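Local coordinates for 3-phytase (PDB 2WNH), which probably removes phosphate from phytic acid (inositol hexakisphosphate), starting at the 3-position, as a member of the histidine acid phosphatase family, at residues B[204-218]-B[234-248]. The protein carries 3 engineered substitutions. Numbering follows the deposited sequence.
Sequences LSVMANMVETLRLGW and QASQITALLPLLTEN
Leu245 pushes its branched end as a knob into the hole formed by Ala208, Val211, Glu212 and Arg215, in an antiparallel helical hairpin of this histidine acid phosphatase. Helix 204-218 runs against an arm whose regular helical bonding lapses around 240-242; the N-to-C directions of helices 235-239 and 243-248 are inclined to it by 157° and 131°. The arms come nearest at Ala208, whose small methyl lets the chains close in: its CB lies 3.5 Å from Asn248 CB, and the Asn248 amide lies alongside the backbone of Ser205. At the hairpin's far end Leu204, with CG anti to its own N (chi1 176°), sends CD1 to within 3.8 Å of Leu244 CD2, while its CD2 meets Glu247 CG at 3.7 Å. Midway, beta-branched Val211 spreads both methyls over Leu241 and Leu242, CG1 reaching Leu242 CD2 at 3.7 Å and CG2 facing Leu241 CB. Ile238 packs CD1 on Leu214, CG2 on Arg215 CB and CG1 on Trp218 CB, and the broad indole of Trp218 takes the start of the second arm, with Ala235 CA 3.7 Å above one face, toward the rim. A buried salt bridge borders this aliphatic contact; Arg24 makes a second one to Glu212 OE2, and Asn314 OD1 accepts a hydrogen bond from Arg215 NH1. Arg215 grips Glu212 side-on, NH2 to OE1 and NE to OE2 both at 3.0 Å, and Leu245 CD2 rests 3.9 Å from Arg215 NH2.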
ATOM      1  N   LEU B 204     -40.646  24.829 -21.668  1.00 24.21           N
ATOM      2  CA  LEU B 204     -39.355  24.209 -21.957  1.00 24.80           C
ATOM      3  C   LEU B 204     -38.365  24.323 -20.798  1.00 24.17           C
ATOM      4  O   LEU B 204     -37.719  23.332 -20.439  1.00 25.21           O
ATOM      5  CB  LEU B 204     -38.734  24.826 -23.216  1.00 24.68           C
ATOM      6  CG  LEU B 204     -37.326  24.342 -23.610  1.00 25.74           C
ATOM      7  CD1 LEU B 204     -37.302  22.835 -23.820  1.00 27.09           C
ATOM      8  CD2 LEU B 204     -36.860  25.019 -24.864  1.00 24.63           C
ATOM      9  N   SER B 205     -38.249  25.506 -20.208  1.00 23.22           N
ATOM     10  CA  SER B 205     -37.246  25.691 -19.162  1.00 23.10           C
ATOM     11  C   SER B 205     -37.509  24.770 -17.978  1.00 23.63           C
ATOM     12  O   SER B 205     -36.573  24.151 -17.471  1.00 21.73           O
ATOM     13  CB  SER B 205     -37.089  27.158 -18.730  1.00 23.18           C
ATOM     14  OG  SER B 205     -38.270  27.657 -18.128  1.00 30.12           O
ATOM     15  N   VAL B 206     -38.772  24.656 -17.553  1.00 22.47           N
ATOM     16  CA  VAL B 206     -39.113  23.777 -16.434  1.00 23.01           C
ATOM     17  C   VAL B 206     -38.986  22.304 -16.843  1.00 21.94           C
ATOM     18  O   VAL B 206     -38.515  21.491 -16.061  1.00 20.90           O
ATOM     19  CB  VAL B 206     -40.483  24.111 -15.803  1.00 23.42           C
ATOM     20  CG1 VAL B 206     -40.779  23.175 -14.619  1.00 24.77           C
ATOM     21  CG2 VAL B 206     -40.486  25.562 -15.302  1.00 23.63           C
ATOM     22  N   MET B 207     -39.365  21.971 -18.077  1.00 21.72           N
ATOM     23  CA  MET B 207     -39.118  20.619 -18.580  1.00 21.99           C
ATOM     24  C   MET B 207     -37.640  20.256 -18.508  1.00 21.62           C
ATOM     25  O   MET B 207     -37.288  19.131 -18.137  1.00 20.91           O
ATOM     26  CB  MET B 207     -39.631  20.441 -20.000  1.00 21.82           C
ATOM     27  CG  MET B 207     -41.142  20.214 -20.045  1.00 26.50           C
ATOM     28  SD  MET B 207     -41.721  19.992 -21.724  1.00 28.61           S
ATOM     29  CE  MET B 207     -42.690  21.477 -21.935  1.00 36.94           C
ATOM     30  N   ALA B 208     -36.791  21.213 -18.863  1.00 21.93           N
ATOM     31  CA  ALA B 208     -35.335  21.021 -18.774  1.00 21.73           C
ATOM     32  C   ALA B 208     -34.889  20.786 -17.323  1.00 21.83           C
ATOM     33  O   ALA B 208     -34.028  19.923 -17.090  1.00 21.43           O
ATOM     34  CB  ALA B 208     -34.601  22.225 -19.393  1.00 21.75           C
ATOM     35  N   ASN B 209     -35.463  21.528 -16.372  1.00 20.97           N
ATOM     36  CA  ASN B 209     -35.244  21.295 -14.937  1.00 22.06           C
ATOM     37  C   ASN B 209     -35.621  19.857 -14.558  1.00 21.78           C
ATOM     38  O   ASN B 209     -34.948  19.218 -13.745  1.00 21.63           O
ATOM     39  CB  ASN B 209     -36.119  22.214 -14.051  1.00 22.71           C
ATOM     40  CG  ASN B 209     -35.717  23.680 -14.072  1.00 27.25           C
ATOM     41  OD1 ASN B 209     -36.557  24.556 -13.789  1.00 32.14           O
ATOM     42  ND2 ASN B 209     -34.447  23.968 -14.368  1.00 25.28           N
ATOM     43  N   MET B 210     -36.739  19.371 -15.108  1.00 20.71           N
ATOM     44  CA  MET B 210     -37.197  18.011 -14.812  1.00 20.46           C
ATOM     45  C   MET B 210     -36.224  16.956 -15.345  1.00 19.26           C
ATOM     46  O   MET B 210     -35.870  16.028 -14.629  1.00 18.69           O
ATOM     47  CB  MET B 210     -38.608  17.778 -15.373  1.00 21.10           C
ATOM     48  CG  MET B 210     -39.683  18.515 -14.613  1.00 24.07           C
ATOM     49  SD  MET B 210     -41.293  18.201 -15.405  1.00 31.62           S
ATOM     50  CE  MET B 210     -41.402  19.596 -16.467  1.00 32.77           C
ATOM     51  N   VAL B 211     -35.811  17.103 -16.603  1.00 17.81           N
ATOM     52  CA  VAL B 211     -34.867  16.184 -17.246  1.00 19.15           C
ATOM     53  C   VAL B 211     -33.507  16.156 -16.528  1.00 18.57           C
ATOM     54  O   VAL B 211     -32.968  15.084 -16.292  1.00 17.95           O
ATOM     55  CB  VAL B 211     -34.711  16.513 -18.742  1.00 19.36           C
ATOM     56  CG1 VAL B 211     -33.525  15.757 -19.372  1.00 20.20           C
ATOM     57  CG2 VAL B 211     -36.019  16.187 -19.472  1.00 17.86           C
ATOM     58  N   GLU B 212     -32.975  17.318 -16.168  1.00 18.46           N
ATOM     59  CA  GLU B 212     -31.738  17.357 -15.349  1.00 17.59           C
ATOM     60  C   GLU B 212     -31.905  16.596 -14.028  1.00 18.94           C
ATOM     61  O   GLU B 212     -31.031  15.807 -13.650  1.00 17.54           O
ATOM     62  CB  GLU B 212     -31.303  18.792 -15.082  1.00 17.38           C
ATOM     63  CG  GLU B 212     -29.934  18.917 -14.355  1.00 20.31           C
ATOM     64  CD  GLU B 212     -28.736  18.447 -15.187  1.00 22.18           C
ATOM     65  OE1 GLU B 212     -28.742  18.578 -16.434  1.00 24.62           O
ATOM     66  OE2 GLU B 212     -27.750  17.966 -14.569  1.00 25.87           O
ATOM     67  N   THR B 213     -33.020  16.829 -13.339  1.00 19.06           N
ATOM     68  CA  THR B 213     -33.294  16.131 -12.070  1.00 18.58           C
ATOM     69  C   THR B 213     -33.338  14.599 -12.248  1.00 18.88           C
ATOM     70  O   THR B 213     -32.784  13.849 -11.422  1.00 18.35           O
ATOM     71  CB  THR B 213     -34.602  16.646 -11.422  1.00 19.13           C
ATOM     72  OG1 THR B 213     -34.522  18.071 -11.246  1.00 20.07           O
ATOM     73  CG2 THR B 213     -34.856  15.963 -10.073  1.00 18.78           C
ATOM     74  N   LEU B 214     -33.992  14.143 -13.313  1.00 17.59           N
ATOM     75  CA  LEU B 214     -34.043  12.709 -13.604  1.00 17.70           C
ATOM     76  C   LEU B 214     -32.655  12.173 -13.943  1.00 17.52           C
ATOM     77  O   LEU B 214     -32.267  11.114 -13.452  1.00 16.52           O
ATOM     78  CB  LEU B 214     -35.058  12.414 -14.717  1.00 18.17           C
ATOM     79  CG  LEU B 214     -36.504  12.793 -14.352  1.00 20.88           C
ATOM     80  CD1 LEU B 214     -37.368  12.624 -15.584  1.00 20.54           C
ATOM     81  CD2 LEU B 214     -37.067  11.960 -13.205  1.00 22.20           C
ATOM     82  N   ARG B 215     -31.911  12.912 -14.776  1.00 16.46           N
ATOM     83  CA  ARG B 215     -30.547  12.513 -15.131  1.00 17.33           C
ATOM     84  C   ARG B 215     -29.657  12.422 -13.898  1.00 17.08           C
ATOM     85  O   ARG B 215     -28.869  11.473 -13.752  1.00 17.03           O
ATOM     86  CB  ARG B 215     -29.930  13.507 -16.126  1.00 16.95           C
ATOM     87  CG  ARG B 215     -28.447  13.209 -16.439  1.00 20.42           C
ATOM     88  CD  ARG B 215     -27.505  14.037 -15.529  1.00 19.22           C
ATOM     89  NE  ARG B 215     -27.361  15.389 -16.080  1.00 19.11           N
ATOM     90  CZ  ARG B 215     -26.668  15.668 -17.179  1.00 20.48           C
ATOM     91  NH1 ARG B 215     -26.031  14.709 -17.835  1.00 20.12           N
ATOM     92  NH2 ARG B 215     -26.616  16.913 -17.638  1.00 21.53           N
ATOM     93  N   LEU B 216     -29.758  13.427 -13.031  1.00 17.45           N
ATOM     94  CA  LEU B 216     -28.997  13.436 -11.764  1.00 16.60           C
ATOM     95  C   LEU B 216     -29.423  12.293 -10.832  1.00 16.10           C
ATOM     96  O   LEU B 216     -28.558  11.593 -10.289  1.00 16.52           O
ATOM     97  CB  LEU B 216     -29.102  14.804 -11.058  1.00 17.92           C
ATOM     98  CG  LEU B 216     -28.344  15.952 -11.747  1.00 19.24           C
ATOM     99  CD1 LEU B 216     -28.789  17.292 -11.188  1.00 17.79           C
ATOM    100  CD2 LEU B 216     -26.829  15.772 -11.649  1.00 19.59           C
ATOM    101  N   GLY B 217     -30.733  12.064 -10.677  1.00 16.88           N
ATOM    102  CA  GLY B 217     -31.220  10.900  -9.891  1.00 16.72           C
ATOM    103  C   GLY B 217     -30.774   9.523 -10.400  1.00 17.25           C
ATOM    104  O   GLY B 217     -30.491   8.623  -9.576  1.00 16.79           O
ATOM    105  N   TRP B 218     -30.734   9.350 -11.733  1.00 16.29           N
ATOM    106  CA  TRP B 218     -30.164   8.147 -12.367  1.00 16.40           C
ATOM    107  C   TRP B 218     -28.697   8.012 -11.966  1.00 16.01           C
ATOM    108  O   TRP B 218     -28.239   6.963 -11.492  1.00 15.23           O
ATOM    109  CB  TRP B 218     -30.264   8.175 -13.910  1.00 17.79           C
ATOM    110  CG  TRP B 218     -29.714   6.883 -14.507  1.00 16.36           C
ATOM    111  CD1 TRP B 218     -28.443   6.655 -14.982  1.00 18.04           C
ATOM    112  CD2 TRP B 218     -30.408   5.631 -14.601  1.00 21.15           C
ATOM    113  NE1 TRP B 218     -28.318   5.338 -15.384  1.00 21.04           N
ATOM    114  CE2 TRP B 218     -29.514   4.694 -15.175  1.00 20.24           C
ATOM    115  CE3 TRP B 218     -31.719   5.220 -14.288  1.00 24.08           C
ATOM    116  CZ2 TRP B 218     -29.879   3.355 -15.419  1.00 22.45           C
ATOM    117  CZ3 TRP B 218     -32.082   3.877 -14.535  1.00 23.04           C
ATOM    118  CH2 TRP B 218     -31.161   2.970 -15.098  1.00 21.33           C
ATOM    119  N   GLN B 234     -33.985   1.961 -17.266  1.00 25.41           N
ATOM    120  CA  GLN B 234     -32.722   1.824 -17.983  1.00 26.24           C
ATOM    121  C   GLN B 234     -32.170   3.166 -18.449  1.00 24.33           C
ATOM    122  O   GLN B 234     -32.921   4.129 -18.594  1.00 23.44           O
ATOM    123  CB  GLN B 234     -32.839   0.855 -19.162  1.00 28.36           C
ATOM    124  CG  GLN B 234     -34.077   1.037 -20.017  1.00 33.65           C
ATOM    125  CD  GLN B 234     -34.223  -0.056 -21.070  1.00 41.66           C
ATOM    126  OE1 GLN B 234     -35.202  -0.808 -21.070  1.00 46.13           O
ATOM    127  NE2 GLN B 234     -33.246  -0.152 -21.974  1.00 44.07           N
ATOM    128  N   ALA B 235     -30.855   3.205 -18.672  1.00 23.49           N
ATOM    129  CA  ALA B 235     -30.146   4.433 -19.047  1.00 22.27           C
ATOM    130  C   ALA B 235     -30.679   5.041 -20.347  1.00 23.18           C
ATOM    131  O   ALA B 235     -30.732   6.262 -20.494  1.00 22.42           O
ATOM    132  CB  ALA B 235     -28.628   4.182 -19.155  1.00 23.60           C
ATOM    133  N   SER B 236     -31.076   4.185 -21.281  1.00 23.02           N
ATOM    134  CA  SER B 236     -31.583   4.637 -22.585  1.00 23.13           C
ATOM    135  C   SER B 236     -32.794   5.549 -22.424  1.00 22.49           C
ATOM    136  O   SER B 236     -33.021   6.442 -23.238  1.00 23.45           O
ATOM    137  CB  SER B 236     -31.939   3.433 -23.452  1.00 23.52           C
ATOM    138  OG  SER B 236     -33.012   2.710 -22.877  1.00 26.25           O
ATOM    139  N   GLN B 237     -33.578   5.330 -21.374  1.00 21.64           N
ATOM    140  CA  GLN B 237     -34.749   6.158 -21.116  1.00 22.29           C
ATOM    141  C   GLN B 237     -34.380   7.561 -20.651  1.00 22.17           C
ATOM    142  O   GLN B 237     -35.130   8.504 -20.889  1.00 21.40           O
ATOM    143  CB  GLN B 237     -35.646   5.517 -20.075  1.00 22.47           C
ATOM    144  CG  GLN B 237     -36.383   4.297 -20.574  1.00 25.28           C
ATOM    145  CD  GLN B 237     -37.132   3.629 -19.457  1.00 24.75           C
ATOM    146  OE1 GLN B 237     -36.536   2.980 -18.602  1.00 25.77           O
ATOM    147  NE2 GLN B 237     -38.453   3.796 -19.441  1.00 30.87           N
ATOM    148  N   ILE B 238     -33.246   7.699 -19.961  1.00 20.97           N
ATOM    149  CA  ILE B 238     -32.734   9.036 -19.630  1.00 20.15           C
ATOM    150  C   ILE B 238     -32.234   9.705 -20.903  1.00 20.06           C
ATOM    151  O   ILE B 238     -32.577  10.863 -21.178  1.00 19.62           O
ATOM    152  CB  ILE B 238     -31.609   8.975 -18.554  1.00 20.02           C
ATOM    153  CG1 ILE B 238     -32.169   8.434 -17.236  1.00 19.80           C
ATOM    154  CG2 ILE B 238     -30.946  10.354 -18.336  1.00 21.16           C
ATOM    155  CD1 ILE B 238     -33.164   9.348 -16.553  1.00 20.33           C
ATOM    156  N   THR B 239     -31.430   8.980 -21.675  1.00 20.87           N
ATOM    157  CA  THR B 239     -30.897   9.472 -22.957  1.00 20.86           C
ATOM    158  C   THR B 239     -31.991  10.036 -23.866  1.00 21.77           C
ATOM    159  O   THR B 239     -31.822  11.111 -24.470  1.00 21.85           O
ATOM    160  CB  THR B 239     -30.134   8.350 -23.690  1.00 21.60           C
ATOM    161  OG1 THR B 239     -29.045   7.921 -22.870  1.00 19.34           O
ATOM    162  CG2 THR B 239     -29.608   8.827 -25.038  1.00 21.64           C
ATOM    163  N   ALA B 240     -33.116   9.325 -23.938  1.00 21.72           N
ATOM    164  CA  ALA B 240     -34.251   9.736 -24.770  1.00 22.23           C
ATOM    165  C   ALA B 240     -34.874  11.074 -24.355  1.00 22.07           C
ATOM    166  O   ALA B 240     -35.520  11.715 -25.174  1.00 24.24           O
ATOM    167  CB  ALA B 240     -35.312   8.648 -24.753  1.00 21.41           C
ATOM    168  N   LEU B 241     -34.695  11.481 -23.095  1.00 20.94           N
ATOM    169  CA  LEU B 241     -35.248  12.733 -22.585  1.00 20.16           C
ATOM    170  C   LEU B 241     -34.346  13.940 -22.809  1.00 20.95           C
ATOM    171  O   LEU B 241     -34.812  15.081 -22.720  1.00 20.41           O
ATOM    172  CB  LEU B 241     -35.577  12.621 -21.092  1.00 20.73           C
ATOM    173  CG  LEU B 241     -36.546  11.503 -20.724  1.00 23.06           C
ATOM    174  CD1 LEU B 241     -36.655  11.339 -19.216  1.00 23.34           C
ATOM    175  CD2 LEU B 241     -37.915  11.781 -21.342  1.00 24.76           C
ATOM    176  N   LEU B 242     -33.057  13.689 -23.058  1.00 21.17           N
ATOM    177  CA  LEU B 242     -32.037  14.740 -23.020  1.00 20.62           C
ATOM    178  C   LEU B 242     -32.168  15.805 -24.111  1.00 22.08           C
ATOM    179  O   LEU B 242     -31.705  16.943 -23.932  1.00 22.54           O
ATOM    180  CB  LEU B 242     -30.621  14.122 -23.024  1.00 21.52           C
ATOM    181  CG  LEU B 242     -30.265  13.308 -21.777  1.00 20.84           C
ATOM    182  CD1 LEU B 242     -28.865  12.698 -21.927  1.00 23.44           C
ATOM    183  CD2 LEU B 242     -30.389  14.141 -20.479  1.00 20.14           C
ATOM    184  N   PRO B 243     -32.810  15.458 -25.229  1.00 22.40           N
ATOM    185  CA  PRO B 243     -33.071  16.445 -26.286  1.00 21.99           C
ATOM    186  C   PRO B 243     -33.735  17.740 -25.765  1.00 21.65           C
ATOM    187  O   PRO B 243     -33.474  18.833 -26.274  1.00 21.63           O
ATOM    188  CB  PRO B 243     -33.897  15.794 -27.388  1.00 22.53           C
ATOM    189  N   LEU B 244     -34.579  17.632 -24.741  1.00 20.50           N
ATOM    190  CA  LEU B 244     -35.195  18.815 -24.138  1.00 20.86           C
ATOM    191  C   LEU B 244     -34.171  19.700 -23.428  1.00 20.79           C
ATOM    192  O   LEU B 244     -34.295  20.921 -23.390  1.00 20.96           O
ATOM    193  CB  LEU B 244     -36.301  18.405 -23.162  1.00 20.34           C
ATOM    194  CG  LEU B 244     -37.619  17.973 -23.819  1.00 22.91           C
ATOM    195  CD1 LEU B 244     -38.547  17.308 -22.791  1.00 24.78           C
ATOM    196  CD2 LEU B 244     -38.289  19.183 -24.436  1.00 26.93           C
ATOM    197  N   LEU B 245     -33.165  19.065 -22.840  1.00 20.68           N
ATOM    198  CA  LEU B 245     -32.156  19.804 -22.110  1.00 20.14           C
ATOM    199  C   LEU B 245     -31.252  20.534 -23.106  1.00 20.07           C
ATOM    200  O   LEU B 245     -30.945  21.697 -22.911  1.00 21.53           O
ATOM    201  CB  LEU B 245     -31.390  18.837 -21.196  1.00 20.56           C
ATOM    202  CG  LEU B 245     -30.477  19.402 -20.111  1.00 22.24           C
ATOM    203  CD1 LEU B 245     -31.189  20.328 -19.149  1.00 23.32           C
ATOM    204  CD2 LEU B 245     -29.872  18.180 -19.369  1.00 20.74           C
ATOM    205  N   THR B 246     -30.868  19.851 -24.181  1.00 19.68           N
ATOM    206  CA  THR B 246     -30.117  20.446 -25.279  1.00 19.72           C
ATOM    207  C   THR B 246     -30.881  21.630 -25.858  1.00 20.52           C
ATOM    208  O   THR B 246     -30.305  22.690 -26.094  1.00 20.31           O
ATOM    209  CB  THR B 246     -29.802  19.418 -26.390  1.00 20.20           C
ATOM    210  OG1 THR B 246     -28.885  18.430 -25.892  1.00 21.97           O
ATOM    211  CG2 THR B 246     -29.188  20.088 -27.614  1.00 20.94           C
ATOM    212  N   GLU B 247     -32.178  21.446 -26.090  1.00 20.87           N
ATOM    213  CA  GLU B 247     -32.991  22.539 -26.652  1.00 20.92           C
ATOM    214  C   GLU B 247     -32.978  23.771 -25.729  1.00 19.90           C
ATOM    215  O   GLU B 247     -32.773  24.914 -26.194  1.00 19.15           O
ATOM    216  CB  GLU B 247     -34.419  22.039 -26.918  1.00 20.86           C
ATOM    217  CG  GLU B 247     -35.319  23.060 -27.647  1.00 23.69           C
ATOM    218  CD  GLU B 247     -35.267  22.947 -29.163  1.00 25.78           C
ATOM    219  OE1 GLU B 247     -34.324  22.346 -29.711  1.00 24.83           O
ATOM    220  OE2 GLU B 247     -36.196  23.475 -29.826  1.00 26.24           O
ATOM    221  N   ASN B 248     -33.185  23.555 -24.426  1.00 19.96           N
ATOM    222  CA  ASN B 248     -33.166  24.671 -23.486  1.00 19.44           C
ATOM    223  C   ASN B 248     -31.810  25.364 -23.441  1.00 20.32           C
ATOM    224  O   ASN B 248     -31.739  26.585 -23.400  1.00 19.59           O
ATOM    225  CB  ASN B 248     -33.587  24.241 -22.078  1.00 19.73           C
ATOM    226  CG  ASN B 248     -33.939  25.427 -21.182  1.00 22.00           C
ATOM    227  OD1 ASN B 248     -33.390  25.595 -20.088  1.00 26.14           O
ATOM    228  ND2 ASN B 248     -34.858  26.257 -21.646  1.00 18.63           N
TER